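Side-chain contact in 14 kDa fatty acid-binding protein (Schistosoma mansoni, PDB 1VYF), which binds long-chain fatty acids such as oleic, arachidonic and palmitic acid inside a beta-barrel and may take part in their transport: residues A20-L25 and I34-T39. Sequence-based numbering, arbitrary orientation.
Sequences AVMSKL and IGNTVT
Met22 reaches from helix 18-24 toward the end of helix 29-35, where, in the one of its two modelled conformers described here, its CE methyl meets the side-chain amide of Asn36 and faces the backbone of Gly35. The interface is small, burying 97 Å² over both sides, and the backbones stay well apart, with Met22 CA and Gly35 CA 8.4 Å from each other. In this conformer the thioether chain bends at chi2 (85°) and again at chi3, which carries CE toward Asn36; chi1 is nearly eclipsed (15°), and the placing of the methyl is therefore uncertain. The close part of the contact lies on the exposed side, at Asn36. CE sits at a slant over one face of its amide, 3.3 Å from both Asn36 CG and Asn36 ND2. The still shorter 2.9 Å between Met22 CE and Asn36 OD1 is doubtful, and no polar bond joins the pair. Asn36 ND2 instead hydrogen-bonds Asp19 OD1, just ahead of 20-25, tying this outer edge to the first helix. The two helices form the helix-turn-helix lid that covers one end of the beta-barrel in fatty acid-binding proteins, and here Met22 links its halves beside the ligand. In relatives, this lid belongs to the portal through which fatty acid is thought to enter. The buried part is looser: CE faces the main chain of Gly35 at 4.3 Å from Gly35 C. Met22 also packs on Val27 and Arg32, while Gly35 touches the bound oleic acid. After Asn36 the chain turns sharply: Ile34 O accepts from Thr37 N, Val38 N and the hydroxyl of Thr37, whose OG1 comes in tilted 28° from that carbonyl plane.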
loop_
_atom_site.group_PDB
_atom_site.type_symbol
_atom_site.label_atom_id
_atom_site.label_comp_id
_atom_site.label_asym_id
_atom_site.label_seq_id
_atom_site.Cartn_x
_atom_site.Cartn_y
_atom_site.Cartn_z
ATOM N N ALA A 20 15.384 -0.263 -3.466
ATOM C CA ALA A 20 15.604 -1.552 -4.132
ATOM C C ALA A 20 14.321 -2.049 -4.827
ATOM O O ALA A 20 14.384 -2.716 -5.880
ATOM C CB ALA A 20 16.079 -2.588 -3.129
ATOM N N VAL A 21 13.157 -1.752 -4.262
ATOM C CA VAL A 21 11.930 -2.284 -4.878
ATOM C C VAL A 21 11.450 -1.412 -5.997
ATOM O O VAL A 21 11.003 -1.933 -7.013
ATOM C CB VAL A 21 10.729 -2.668 -3.933
ATOM C CG1 VAL A 21 11.136 -3.110 -2.559
ATOM C CG2 VAL A 21 9.587 -1.643 -3.965
ATOM N N MET A 22 11.565 -0.101 -5.891
ATOM C CA MET A 22 11.100 0.669 -7.051
ATOM C C MET A 22 12.041 0.624 -8.204
ATOM O O MET A 22 11.628 0.854 -9.305
ATOM C CB MET A 22 10.578 2.066 -6.777
ATOM C CG MET A 22 10.890 2.591 -5.531
ATOM S SD MET A 22 12.420 3.228 -5.800
ATOM C CE MET A 22 12.078 4.804 -4.660
ATOM N N SER A 23 13.320 0.463 -7.891
ATOM C CA SER A 23 14.346 0.318 -8.894
ATOM C C SER A 23 14.025 -0.926 -9.713
ATOM O O SER A 23 14.037 -0.896 -10.958
ATOM C CB SER A 23 15.716 0.199 -8.218
ATOM O OG SER A 23 16.731 0.303 -9.200
ATOM N N LYS A 24 13.725 -2.010 -9.006
ATOM C CA LYS A 24 13.334 -3.276 -9.620
ATOM C C LYS A 24 12.054 -3.179 -10.462
ATOM O O LYS A 24 11.960 -3.795 -11.521
ATOM C CB LYS A 24 13.195 -4.355 -8.538
ATOM C CG LYS A 24 12.816 -5.734 -9.069
ATOM C CD LYS A 24 13.100 -6.820 -8.050
ATOM C CE LYS A 24 12.840 -8.210 -8.627
ATOM N NZ LYS A 24 14.008 -8.692 -9.410
ATOM N N LEU A 25 11.089 -2.386 -10.000
ATOM C CA LEU A 25 9.827 -2.148 -10.703
ATOM C C LEU A 25 9.944 -1.295 -11.958
ATOM O O LEU A 25 8.950 -1.130 -12.695
ATOM C CB LEU A 25 8.809 -1.484 -9.757
ATOM C CG LEU A 25 8.300 -2.377 -8.633
ATOM C CD1 LEU A 25 7.452 -1.571 -7.632
ATOM C CD2 LEU A 25 7.533 -3.567 -9.178
ATOM N N ILE A 34 11.220 11.168 -5.437
ATOM C CA ILE A 34 9.992 11.557 -4.739
ATOM C C ILE A 34 9.545 10.451 -3.787
ATOM O O ILE A 34 9.246 10.727 -2.625
ATOM C CB ILE A 34 8.836 11.936 -5.734
ATOM C CG1 ILE A 34 9.188 13.206 -6.517
ATOM C CG2 ILE A 34 7.495 12.177 -4.996
ATOM C CD1 ILE A 34 8.436 13.313 -7.851
ATOM N N GLY A 35 9.535 9.211 -4.256
ATOM C CA GLY A 35 9.164 8.054 -3.442
ATOM C C GLY A 35 10.071 7.805 -2.242
ATOM O O GLY A 35 9.602 7.284 -1.204
ATOM N N ASN A 36 11.346 8.207 -2.358
ATOM C CA ASN A 36 12.301 8.094 -1.241
ATOM C C ASN A 36 12.257 9.274 -0.241
ATOM O O ASN A 36 12.962 9.239 0.771
ATOM C CB ASN A 36 13.730 7.867 -1.777
ATOM C CG ASN A 36 13.887 6.510 -2.490
ATOM O OD1 ASN A 36 13.261 5.524 -2.106
ATOM N ND2 ASN A 36 14.727 6.463 -3.522
ATOM N N THR A 37 11.418 10.276 -0.510
ATOM C CA THR A 37 11.336 11.483 0.305
ATOM C C THR A 37 9.952 11.724 0.939
ATOM O O THR A 37 9.881 12.053 2.134
ATOM C CB THR A 37 11.749 12.749 -0.479
ATOM O OG1 THR A 37 10.736 13.086 -1.436
ATOM C CG2 THR A 37 13.026 12.553 -1.302
ATOM N N VAL A 38 8.864 11.591 0.170
ATOM C CA VAL A 38 7.544 11.961 0.699
ATOM C C VAL A 38 7.099 10.984 1.763
ATOM O O VAL A 38 7.429 9.797 1.729
ATOM C CB VAL A 38 6.404 12.051 -0.365
ATOM C CG1 VAL A 38 6.661 13.185 -1.321
ATOM C CG2 VAL A 38 6.190 10.713 -1.087
ATOM N N THR A 39 6.310 11.513 2.689
ATOM C CA THR A 39 5.764 10.735 3.789
ATOM C C THR A 39 4.250 10.862 3.709
ATOM O O THR A 39 3.652 11.849 4.155
ATOM C CB THR A 39 6.305 11.233 5.130
ATOM O OG1 THR A 39 6.146 12.640 5.199
ATOM C CG2 THR A 39 7.784 11.054 5.198
#